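Local coordinates for protein flavin prenyltransferase UbiX (Methanocaldococcus jannaschii, PDB 6M8V) that probably catalyses the metal-independent transfer of a dimethylallyl group from dimethylallyl phosphate to reduced FMN, making the prenylated flavin cofactor used by UbiD decarboxylases, at residues G12-K17 with D158-V163; I47-I52 with T57-N62; R103-A108 with R113-M118. All blocks are in the same frame, centred on the assembly; numbering follows the deposited sequence.

Contact 1 of 3, residues G12-K17 with D158-V163; sequences GVIYAK and DIINFV
Tyr15 and Val163 make the closest approach between residues 12-17 and 158-163, which lie on helix 13-22 and helix 156-171. Tyr15 CE1 lies 3.4 Å from Val163 CG2. The neighbouring ring carbon CD1 meets the other methyl, Val163 CG1, at 3.6 Å. The branched end of the valine thus meets the CD1-CE1 bond of the phenol ring obliquely. Ile160 CD1 comes to the same ring carbon, Tyr15 CE1, at 3.7 Å. The tyrosine CG is turned away from its own carbonyl carbon (chi1 -67°), and this carries the ring across to the second helix. Replacing Tyr15 by an alanine takes away the ring, and the loss would probably open a gap beside Val163 and the CD1 methyl of Ile160.

The helices belong to the Rossmann-like flavoprotein fold of the UbiX/PAD1 family. Helix 13-22 follows the first strand of the parallel sheet, and helix 156-171 comes after the last. Their short segments approach to 9.6 Å between axes and are inclined at 68°.

The aliphatic part of the contact is made by Ile14 and Ile160, whose side chains run at about a right angle to each other. Ile14 CG2 touches Ile160 CD1 at 3.8 Å. The longer branch of Ile14 ends in CD1, which reaches Ile160 CG1 at 4.0 Å.

A second subunit covers part of this apolar cluster. Phe149 of that subunit packs on Ile14 and Ile160, and its ring meets that of Tyr15 nearly at right angles. Met122 of the same subunit packs on Val163.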
loop_
_atom_site.group_PDB
_atom_site.type_symbol
_atom_site.label_atom_id
_atom_site.label_comp_id
_atom_site.label_asym_id
_atom_site.label_seq_id
_atom_site.Cartn_x
_atom_site.Cartn_y
_atom_site.Cartn_z
ATOM N N GLY A 12 -24.683 -23.788 11.006
ATOM C CA GLY A 12 -23.944 -24.926 10.520
ATOM C C GLY A 12 -23.118 -25.652 11.553
ATOM O O GLY A 12 -22.092 -26.241 11.196
ATOM N N VAL A 13 -23.526 -25.632 12.823
ATOM C CA VAL A 13 -22.823 -26.392 13.847
ATOM C C VAL A 13 -22.887 -27.893 13.607
ATOM O O VAL A 13 -22.138 -28.643 14.243
ATOM C CB VAL A 13 -23.383 -26.060 15.246
ATOM C CG1 VAL A 13 -22.908 -24.681 15.693
ATOM C CG2 VAL A 13 -24.903 -26.134 15.246
ATOM N N ILE A 14 -23.758 -28.350 12.702
ATOM C CA ILE A 14 -23.783 -29.766 12.338
ATOM C C ILE A 14 -22.436 -30.206 11.782
ATOM O O ILE A 14 -22.029 -31.360 11.962
ATOM C CB ILE A 14 -24.924 -30.045 11.339
ATOM C CG1 ILE A 14 -25.028 -31.542 11.049
ATOM C CG2 ILE A 14 -24.727 -29.250 10.053
ATOM C CD1 ILE A 14 -26.225 -31.908 10.208
ATOM N N TYR A 15 -21.718 -29.303 11.106
ATOM C CA TYR A 15 -20.376 -29.633 10.643
ATOM C C TYR A 15 -19.463 -29.965 11.813
ATOM O O TYR A 15 -18.678 -30.917 11.746
ATOM C CB TYR A 15 -19.785 -28.476 9.837
ATOM C CG TYR A 15 -20.455 -28.177 8.517
ATOM C CD1 TYR A 15 -20.470 -29.110 7.491
ATOM C CD2 TYR A 15 -21.031 -26.934 8.281
ATOM C CE1 TYR A 15 -21.073 -28.823 6.277
ATOM C CE2 TYR A 15 -21.629 -26.641 7.070
ATOM C CZ TYR A 15 -21.646 -27.590 6.074
ATOM O OH TYR A 15 -22.236 -27.294 4.870
ATOM N N ALA A 16 -19.547 -29.188 12.894
ATOM C CA ALA A 16 -18.702 -29.448 14.055
ATOM C C ALA A 16 -19.074 -30.765 14.725
ATOM O O ALA A 16 -18.194 -31.509 15.178
ATOM C CB ALA A 16 -18.805 -28.292 15.049
ATOM N N LYS A 17 -20.370 -31.069 14.798
ATOM C CA LYS A 17 -20.803 -32.327 15.397
ATOM C C LYS A 17 -20.262 -33.515 14.610
ATOM O O LYS A 17 -19.688 -34.445 15.186
ATOM C CB LYS A 17 -22.332 -32.371 15.476
ATOM C CG LYS A 17 -22.906 -33.665 16.075
ATOM C CD LYS A 17 -24.432 -33.668 16.018
ATOM C CE LYS A 17 -25.031 -34.966 16.566
ATOM N NZ LYS A 17 -24.587 -36.175 15.812
ATOM N N ASP A 158 -24.785 -36.591 3.118
ATOM C CA ASP A 158 -23.701 -36.660 2.140
ATOM C C ASP A 158 -23.008 -35.314 1.971
ATOM O O ASP A 158 -21.802 -35.260 1.705
ATOM C CB ASP A 158 -24.231 -37.126 0.785
ATOM C CG ASP A 158 -24.601 -38.595 0.766
ATOM O OD1 ASP A 158 -24.059 -39.371 1.583
ATOM O OD2 ASP A 158 -25.437 -38.968 -0.082
ATOM N N ILE A 159 -23.757 -34.222 2.091
ATOM C CA ILE A 159 -23.155 -32.900 2.004
ATOM C C ILE A 159 -22.272 -32.643 3.216
ATOM O O ILE A 159 -21.140 -32.162 3.084
ATOM C CB ILE A 159 -24.257 -31.839 1.850
ATOM C CG1 ILE A 159 -24.970 -32.029 0.507
ATOM C CG2 ILE A 159 -23.680 -30.439 1.991
ATOM C CD1 ILE A 159 -25.984 -30.968 0.197
ATOM N N ILE A 160 -22.760 -32.991 4.413
ATOM C CA ILE A 160 -21.984 -32.776 5.633
ATOM C C ILE A 160 -20.708 -33.611 5.615
ATOM O O ILE A 160 -19.648 -33.163 6.065
ATOM C CB ILE A 160 -22.838 -33.085 6.877
ATOM C CG1 ILE A 160 -24.192 -32.383 6.786
ATOM C CG2 ILE A 160 -22.102 -32.675 8.146
ATOM C CD1 ILE A 160 -24.090 -30.886 6.627
ATOM N N ASN A 161 -20.788 -34.836 5.091
ATOM C CA ASN A 161 -19.620 -35.711 5.088
ATOM C C ASN A 161 -18.583 -35.271 4.061
ATOM O O ASN A 161 -17.387 -35.525 4.246
ATOM C CB ASN A 161 -20.047 -37.159 4.830
ATOM C CG ASN A 161 -20.694 -37.799 6.043
ATOM O OD1 ASN A 161 -20.493 -37.352 7.171
ATOM N ND2 ASN A 161 -21.471 -38.853 5.818
ATOM N N PHE A 162 -19.012 -34.632 2.972
ATOM C CA PHE A 162 -18.048 -34.050 2.041
ATOM C C PHE A 162 -17.226 -32.965 2.724
ATOM O O PHE A 162 -15.988 -32.974 2.672
ATOM C CB PHE A 162 -18.766 -33.481 0.813
ATOM C CG PHE A 162 -17.847 -32.764 -0.144
ATOM C CD1 PHE A 162 -17.238 -33.450 -1.179
ATOM C CD2 PHE A 162 -17.582 -31.407 0.001
ATOM C CE1 PHE A 162 -16.387 -32.803 -2.053
ATOM C CE2 PHE A 162 -16.729 -30.755 -0.866
ATOM C CZ PHE A 162 -16.131 -31.454 -1.896
ATOM N N VAL A 163 -17.904 -32.009 3.363
ATOM C CA VAL A 163 -17.216 -30.910 4.033
ATOM C C VAL A 163 -16.264 -31.444 5.097
ATOM O O VAL A 163 -15.104 -31.023 5.186
ATOM C CB VAL A 163 -18.237 -29.928 4.632
ATOM C CG1 VAL A 163 -17.529 -28.853 5.454
ATOM C CG2 VAL A 163 -19.088 -29.299 3.524
#

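Contact 2 of 3, residues I47-I52 with T57-N62; sequences IDWKEI and TDYYEN
Trp49 reaches Tyr59 with the outer corner of its six-membered ring. Trp49 CZ3 lies 3.2 Å from Tyr59 OH and 3.4 Å from Tyr59 CZ. The two rings are inclined at 39°, with centroids 5.4 Å apart. Trp49 CG sits between its own backbone N and carbonyl carbon (chi1 73°), which swings the indole toward the strand. Tyr59 takes the extended course, with CG opposite its backbone N (chi1 175°), and this brings the hydroxyl end of the phenol to the indole.

Tyr59 OH donates to Glu61 OE1 over 2.6 Å, from above the carboxylate plane. This bond ties down the end of the ring that Trp49 touches. Glu61 OE1 also forms a salt bridge with Lys38, which makes a cation-pi contact with Trp49. Lys50 CG packs over the centre of one face of the indole, 3.6 Å above its plane. Just before Trp49, Asp48 OD2 accepts from Lys50 N at 3.0 Å, a capping bond in the turn that leads into the short, weakly bonded helix.

The arrangement joins the turn into helix 50-53 to strand 58-61, an outermost strand of the chain's parallel sheet in its Rossmann-like flavoprotein fold.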
loop_
_atom_site.group_PDB
_atom_site.type_symbol
_atom_site.label_atom_id
_atom_site.label_comp_id
_atom_site.label_asym_id
_atom_site.label_seq_id
_atom_site.Cartn_x
_atom_site.Cartn_y
_atom_site.Cartn_z
ATOM N N ILE A 47 -30.681 -30.440 20.401
ATOM C CA ILE A 47 -30.064 -31.161 21.503
ATOM C C ILE A 47 -29.346 -30.144 22.373
ATOM O O ILE A 47 -28.919 -29.086 21.900
ATOM C CB ILE A 47 -29.083 -32.248 21.013
ATOM C CG1 ILE A 47 -27.975 -31.620 20.167
ATOM C CG2 ILE A 47 -29.822 -33.318 20.229
ATOM C CD1 ILE A 47 -26.745 -32.486 20.023
ATOM N N ASP A 48 -29.221 -30.463 23.655
ATOM C CA ASP A 48 -28.493 -29.580 24.550
ATOM C C ASP A 48 -27.004 -29.614 24.224
ATOM O O ASP A 48 -26.474 -30.622 23.744
ATOM C CB ASP A 48 -28.733 -29.974 26.004
ATOM C CG ASP A 48 -28.096 -29.008 26.972
ATOM O OD1 ASP A 48 -28.680 -27.927 27.209
ATOM O OD2 ASP A 48 -27.006 -29.325 27.485
ATOM N N TRP A 49 -26.326 -28.490 24.478
ATOM C CA TRP A 49 -24.926 -28.372 24.082
ATOM C C TRP A 49 -24.040 -29.382 24.800
ATOM O O TRP A 49 -23.028 -29.821 24.242
ATOM C CB TRP A 49 -24.424 -26.949 24.332
ATOM C CG TRP A 49 -24.208 -26.604 25.777
ATOM C CD1 TRP A 49 -25.118 -26.058 26.637
ATOM C CD2 TRP A 49 -22.995 -26.760 26.526
ATOM N NE1 TRP A 49 -24.549 -25.871 27.874
ATOM C CE2 TRP A 49 -23.248 -26.297 27.834
ATOM C CE3 TRP A 49 -21.721 -27.251 26.218
ATOM C CZ2 TRP A 49 -22.274 -26.309 28.831
ATOM C CZ3 TRP A 49 -20.758 -27.266 27.209
ATOM C CH2 TRP A 49 -21.039 -26.796 28.500
ATOM N N LYS A 50 -24.401 -29.771 26.025
ATOM C CA LYS A 50 -23.602 -30.748 26.757
ATOM C C LYS A 50 -23.544 -32.094 26.045
ATOM O O LYS A 50 -22.640 -32.890 26.322
ATOM C CB LYS A 50 -24.148 -30.917 28.177
ATOM C CG LYS A 50 -24.174 -29.624 28.988
ATOM C CD LYS A 50 -25.182 -29.690 30.135
ATOM C CE LYS A 50 -25.919 -28.364 30.306
ATOM N NZ LYS A 50 -25.238 -27.436 31.258
ATOM N N GLU A 51 -24.482 -32.363 25.130
ATOM C CA GLU A 51 -24.407 -33.566 24.306
ATOM C C GLU A 51 -23.214 -33.526 23.361
ATOM O O GLU A 51 -22.661 -34.573 23.015
ATOM C CB GLU A 51 -25.696 -33.735 23.502
ATOM C CG GLU A 51 -26.875 -34.307 24.280
ATOM C CD GLU A 51 -26.769 -35.804 24.490
ATOM O OE1 GLU A 51 -26.221 -36.227 25.532
ATOM O OE2 GLU A 51 -27.235 -36.558 23.607
ATOM N N ILE A 52 -22.822 -32.332 22.913
ATOM C CA ILE A 52 -21.638 -32.195 22.073
ATOM C C ILE A 52 -20.379 -32.315 22.919
ATOM O O ILE A 52 -19.360 -32.850 22.465
ATOM C CB ILE A 52 -21.693 -30.853 21.316
ATOM C CG1 ILE A 52 -22.974 -30.769 20.481
ATOM C CG2 ILE A 52 -20.466 -30.664 20.434
ATOM C CD1 ILE A 52 -22.995 -31.706 19.299
ATOM N N THR A 57 -12.096 -35.525 23.926
ATOM C CA THR A 57 -11.221 -36.014 24.986
ATOM C C THR A 57 -11.061 -35.000 26.112
ATOM O O THR A 57 -10.711 -35.383 27.231
ATOM C CB THR A 57 -9.848 -36.374 24.414
ATOM O OG1 THR A 57 -10.014 -37.042 23.159
ATOM C CG2 THR A 57 -9.093 -37.291 25.370
ATOM N N ASP A 58 -11.301 -33.718 25.842
ATOM C CA ASP A 58 -11.263 -32.683 26.864
ATOM C C ASP A 58 -12.152 -31.530 26.431
ATOM O O ASP A 58 -12.343 -31.292 25.235
ATOM C CB ASP A 58 -9.840 -32.172 27.110
ATOM C CG ASP A 58 -9.082 -33.018 28.104
ATOM O OD1 ASP A 58 -9.699 -33.462 29.098
ATOM O OD2 ASP A 58 -7.870 -33.236 27.892
ATOM N N TYR A 59 -12.691 -30.816 27.414
ATOM C CA TYR A 59 -13.509 -29.639 27.170
ATOM C C TYR A 59 -13.035 -28.506 28.064
ATOM O O TYR A 59 -12.639 -28.736 29.209
ATOM C CB TYR A 59 -15.002 -29.915 27.425
ATOM C CG TYR A 59 -15.870 -28.683 27.297
ATOM C CD1 TYR A 59 -16.309 -28.247 26.054
ATOM C CD2 TYR A 59 -16.235 -27.943 28.418
ATOM C CE1 TYR A 59 -17.094 -27.110 25.926
ATOM C CE2 TYR A 59 -17.022 -26.807 28.302
ATOM C CZ TYR A 59 -17.446 -26.395 27.053
ATOM O OH TYR A 59 -18.230 -25.268 26.929
ATOM N N TYR A 60 -13.067 -27.282 27.536
ATOM C CA TYR A 60 -12.759 -26.097 28.322
ATOM C C TYR A 60 -13.766 -25.003 27.999
ATOM O O TYR A 60 -14.187 -24.853 26.848
ATOM C CB TYR A 60 -11.335 -25.594 28.059
ATOM C CG TYR A 60 -10.251 -26.598 28.369
ATOM C CD1 TYR A 60 -9.825 -26.814 29.679
ATOM C CD2 TYR A 60 -9.647 -27.327 27.355
ATOM C CE1 TYR A 60 -8.826 -27.733 29.963
ATOM C CE2 TYR A 60 -8.652 -28.243 27.628
ATOM C CZ TYR A 60 -8.246 -28.445 28.932
ATOM O OH TYR A 60 -7.254 -29.360 29.194
ATOM N N GLU A 61 -14.155 -24.249 29.023
ATOM C CA GLU A 61 -15.054 -23.126 28.815
ATOM C C GLU A 61 -14.333 -22.016 28.057
ATOM O O GLU A 61 -13.123 -21.824 28.198
ATOM C CB GLU A 61 -15.575 -22.608 30.156
ATOM C CG GLU A 61 -17.035 -22.173 30.139
ATOM C CD GLU A 61 -17.969 -23.267 29.659
ATOM O OE1 GLU A 61 -18.380 -23.227 28.482
ATOM O OE2 GLU A 61 -18.298 -24.165 30.458
ATOM N N ASN A 62 -15.091 -21.283 27.240
ATOM C CA ASN A 62 -14.493 -20.231 26.426
ATOM C C ASN A 62 -13.929 -19.091 27.264
ATOM O O ASN A 62 -13.174 -18.273 26.732
ATOM C CB ASN A 62 -15.516 -19.684 25.426
ATOM C CG ASN A 62 -14.858 -19.014 24.217
ATOM O OD1 ASN A 62 -13.669 -19.208 23.953
ATOM N ND2 ASN A 62 -15.636 -18.232 23.474
#

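Contact 3 of 3, residues R103-A108 with R113-M118. With FMN (flavin mononucleotide), chain B; PO4 (phosphate ion), chain C.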
loop_
_atom_site.group_PDB
_atom_site.type_symbol
_atom_site.label_atom_id
_atom_site.label_comp_id
_atom_site.label_asym_id
_atom_site.label_seq_id
_atom_site.Cartn_x
_atom_site.Cartn_y
_atom_site.Cartn_z
ATOM N N ARG A 103 -7.603 -16.975 21.654
ATOM C CA ARG A 103 -6.271 -17.097 22.236
ATOM C C ARG A 103 -5.527 -18.302 21.664
ATOM O O ARG A 103 -4.336 -18.198 21.338
ATOM C CB ARG A 103 -6.370 -17.176 23.763
ATOM C CG ARG A 103 -5.066 -17.533 24.476
ATOM C CD ARG A 103 -3.954 -16.492 24.257
ATOM N NE ARG A 103 -2.765 -16.828 25.042
ATOM C CZ ARG A 103 -1.580 -16.230 24.930
ATOM N NH1 ARG A 103 -1.406 -15.246 24.061
ATOM N NH2 ARG A 103 -0.562 -16.616 25.694
ATOM N N VAL A 104 -6.208 -19.447 21.501
ATOM C CA VAL A 104 -5.509 -20.610 20.949
ATOM C C VAL A 104 -5.271 -20.452 19.450
ATOM O O VAL A 104 -4.313 -21.019 18.909
ATOM C CB VAL A 104 -6.242 -21.933 21.266
ATOM C CG1 VAL A 104 -6.422 -22.114 22.777
ATOM C CG2 VAL A 104 -7.571 -22.029 20.541
ATOM N N CYS A 105 -6.120 -19.692 18.746
ATOM C CA CYS A 105 -5.794 -19.355 17.360
ATOM C C CYS A 105 -4.563 -18.464 17.292
ATOM O O CYS A 105 -3.680 -18.683 16.457
ATOM C CB CYS A 105 -6.972 -18.670 16.671
ATOM S SG CYS A 105 -8.397 -19.736 16.436
ATOM N N ASP A 106 -4.488 -17.452 18.161
ATOM C CA ASP A 106 -3.319 -16.575 18.176
ATOM C C ASP A 106 -2.062 -17.353 18.546
ATOM O O ASP A 106 -0.976 -17.094 18.009
ATOM C CB ASP A 106 -3.555 -15.415 19.149
ATOM C CG ASP A 106 -2.631 -14.235 18.897
ATOM O OD1 ASP A 106 -2.505 -13.793 17.729
ATOM O OD2 ASP A 106 -2.032 -13.735 19.875
ATOM N N ILE A 107 -2.195 -18.321 19.456
ATOM C CA ILE A 107 -1.081 -19.192 19.812
ATOM C C ILE A 107 -0.657 -20.025 18.610
ATOM O O ILE A 107 0.536 -20.160 18.312
ATOM C CB ILE A 107 -1.465 -20.086 21.006
ATOM C CG1 ILE A 107 -1.450 -19.281 22.310
ATOM C CG2 ILE A 107 -0.555 -21.310 21.088
ATOM C CD1 ILE A 107 -2.090 -20.011 23.485
ATOM N N ALA A 108 -1.634 -20.601 17.908
ATOM C CA ALA A 108 -1.321 -21.389 16.722
ATOM C C ALA A 108 -0.513 -20.578 15.721
ATOM O O ALA A 108 0.419 -21.102 15.094
ATOM C CB ALA A 108 -2.609 -21.911 16.082
ATOM N N ARG A 113 1.592 -23.442 14.296
ATOM C CA ARG A 113 0.789 -24.653 14.246
ATOM C C ARG A 113 -0.376 -24.455 13.284
ATOM O O ARG A 113 -0.804 -23.331 13.017
ATOM C CB ARG A 113 0.288 -25.025 15.647
ATOM C CG ARG A 113 1.428 -25.255 16.640
ATOM C CD ARG A 113 0.974 -25.211 18.089
ATOM N NE ARG A 113 2.110 -25.205 19.013
ATOM C CZ ARG A 113 2.006 -25.053 20.333
ATOM N NH1 ARG A 113 0.816 -24.896 20.895
ATOM N NH2 ARG A 113 3.093 -25.056 21.094
ATOM N N LYS A 114 -0.881 -25.565 12.758
ATOM C CA LYS A 114 -1.893 -25.500 11.713
ATOM C C LYS A 114 -3.196 -24.903 12.243
ATOM O O LYS A 114 -3.716 -25.329 13.279
ATOM C CB LYS A 114 -2.140 -26.895 11.144
ATOM C CG LYS A 114 -3.252 -26.963 10.117
ATOM C CD LYS A 114 -3.311 -28.335 9.467
ATOM C CE LYS A 114 -2.091 -28.590 8.596
ATOM N NZ LYS A 114 -2.145 -29.950 7.987
ATOM N N LEU A 115 -3.729 -23.919 11.521
ATOM C CA LEU A 115 -4.965 -23.243 11.895
ATOM C C LEU A 115 -5.933 -23.309 10.724
ATOM O O LEU A 115 -5.636 -22.797 9.635
ATOM C CB LEU A 115 -4.693 -21.787 12.296
ATOM C CG LEU A 115 -5.890 -20.861 12.555
ATOM C CD1 LEU A 115 -6.778 -21.410 13.663
ATOM C CD2 LEU A 115 -5.414 -19.440 12.895
ATOM N N ILE A 116 -7.086 -23.932 10.951
ATOM C CA ILE A 116 -8.159 -24.042 9.969
ATOM C C ILE A 116 -9.355 -23.259 10.484
ATOM O O ILE A 116 -9.798 -23.475 11.616
ATOM C CB ILE A 116 -8.557 -25.508 9.727
ATOM C CG1 ILE A 116 -7.351 -26.338 9.277
ATOM C CG2 ILE A 116 -9.718 -25.586 8.734
ATOM C CD1 ILE A 116 -7.635 -27.837 9.211
ATOM N N ILE A 117 -9.888 -22.367 9.654
ATOM C CA ILE A 117 -11.087 -21.610 9.997
ATOM C C ILE A 117 -12.112 -21.818 8.896
ATOM O O ILE A 117 -11.764 -21.874 7.713
ATOM C CB ILE A 117 -10.793 -20.108 10.198
ATOM C CG1 ILE A 117 -10.223 -19.492 8.926
ATOM C CG2 ILE A 117 -9.816 -19.908 11.346
ATOM C CD1 ILE A 117 -10.229 -17.973 8.928
ATOM N N MET A 118 -13.381 -21.929 9.287
ATOM C CA MET A 118 -14.484 -22.200 8.363
ATOM C C MET A 118 -15.546 -21.121 8.511
ATOM O O MET A 118 -16.602 -21.346 9.121
ATOM C CB MET A 118 -15.066 -23.591 8.623
ATOM C CG MET A 118 -13.982 -24.637 8.809
ATOM S SD MET A 118 -14.566 -26.329 8.679
ATOM C CE MET A 118 -15.142 -26.389 6.983
HETATM N N1 FMN B . -1.781 -13.144 26.930
HETATM C C2 FMN B . -0.699 -12.522 26.343
HETATM O O2 FMN B . -0.901 -11.881 25.325
HETATM N N3 FMN B . 0.582 -12.615 26.877
HETATM C C4 FMN B . 0.762 -13.347 28.043
HETATM O O4 FMN B . 1.866 -13.467 28.582
HETATM C C4A FMN B . -0.327 -13.973 28.634
HETATM N N5 FMN B . -0.118 -14.695 29.780
HETATM C C5A FMN B . -1.179 -15.320 30.384
HETATM C C6 FMN B . -0.941 -16.038 31.540
HETATM C C7 FMN B . -1.991 -16.680 32.167
HETATM C C7M FMN B . -1.723 -17.449 33.418
HETATM C C8 FMN B . -3.275 -16.603 31.644
HETATM C C8M FMN B . -4.395 -17.304 32.347
HETATM C C9 FMN B . -3.515 -15.880 30.479
HETATM C C9A FMN B . -2.461 -15.233 29.845
HETATM N N10 FMN B . -2.678 -14.504 28.690
HETATM C C10 FMN B . -1.602 -13.877 28.083
HETATM C "C1'" FMN B . -4.058 -14.414 28.089
HETATM C "C2'" FMN B . -4.730 -13.073 28.360
HETATM O "O2'" FMN B . -4.904 -12.898 29.749
HETATM C "C3'" FMN B . -6.090 -12.978 27.685
HETATM O "O3'" FMN B . -5.925 -12.733 26.303
HETATM C "C4'" FMN B . -6.957 -11.902 28.338
HETATM O "O4'" FMN B . -8.188 -11.822 27.659
HETATM C "C5'" FMN B . -6.307 -10.522 28.370
HETATM O "O5'" FMN B . -7.277 -9.575 28.777
HETATM P P FMN B . -6.867 -8.137 29.387
HETATM O O1P FMN B . -6.152 -8.346 30.691
HETATM O O2P FMN B . -5.925 -7.459 28.420
HETATM O O3P FMN B . -8.103 -7.295 29.583
HETATM P P PO4 C . 2.946 -18.014 26.555
HETATM O O1 PO4 C . 1.928 -18.500 27.562
HETATM O O2 PO4 C . 4.346 -18.353 27.017
HETATM O O3 PO4 C . 2.700 -18.677 25.219
HETATM O O4 PO4 C . 2.808 -16.514 26.419
#
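This contact is the helix-to-strand return of a beta-alpha-beta unit in the Rossmann-like fold, and the helix also borders an FMN pocket at a subunit interface. Helix 100-110 packs beside strand 114-119. Arg113 N donates to Ala108 O at 2.7 Å, closing the turn between them. Further along, Leu115 turns toward the helix, and its CD1 meets Cys105 SG at 3.6 Å. Ala108 CB faces Leu115 CB at 4.3 Å. All three side chains are buried, with Val79 and Val81 of the neighbouring strand beside them.

Ile107 and Arg113 run side by side, with Ile107 CG2 3.8 Å from Arg113 NH1. The guanidinium of Arg113 is held by the carbonyl oxygens of Asn74 and Gly72.

Arg103, one turn before Ile107 on the helix, reaches the ligands. Its CG lies opposite the backbone N (chi1 171°), and a bend at chi2 (62°) sets the guanidinium beside the flavin. Glu121 of the third subunit forms a salt bridge with Arg103 NH1, and Ala70 O accepts from its NE. Ile107 CG1 backs one face of the guanidinium. FMN N1 lies over the opposite face, 3.6 Å from Arg103 NH1. The phosphate ion, probably from the crystallisation liquor, lies at the guanidinium edge, where Arg103 NH2 makes a weak hydrogen bond of 3.4 Å to its O4.

The three contacts join different parts of one parallel-sheet domain, with centres 18 to 20 Å apart. Contacts 1 and 2 meet where Lys17 CG packs on Ile52 CD1 at 3.8 Å. Contacts 1 and 3 meet at Val163 CG1 and Met118 CE, also 3.8 Å apart, although they lie on opposite sides of the chain's centre. Contacts 2 and 3 do not touch, and their nearest atoms are about 7 Å apart. Contact 3 includes Arg103, which directly meets an FMN held largely by another subunit. The side chain of Tyr15 in contact 1 lies about 10 Å from a bound FMN, and that of Glu61 in contact 2 about 11 Å from one.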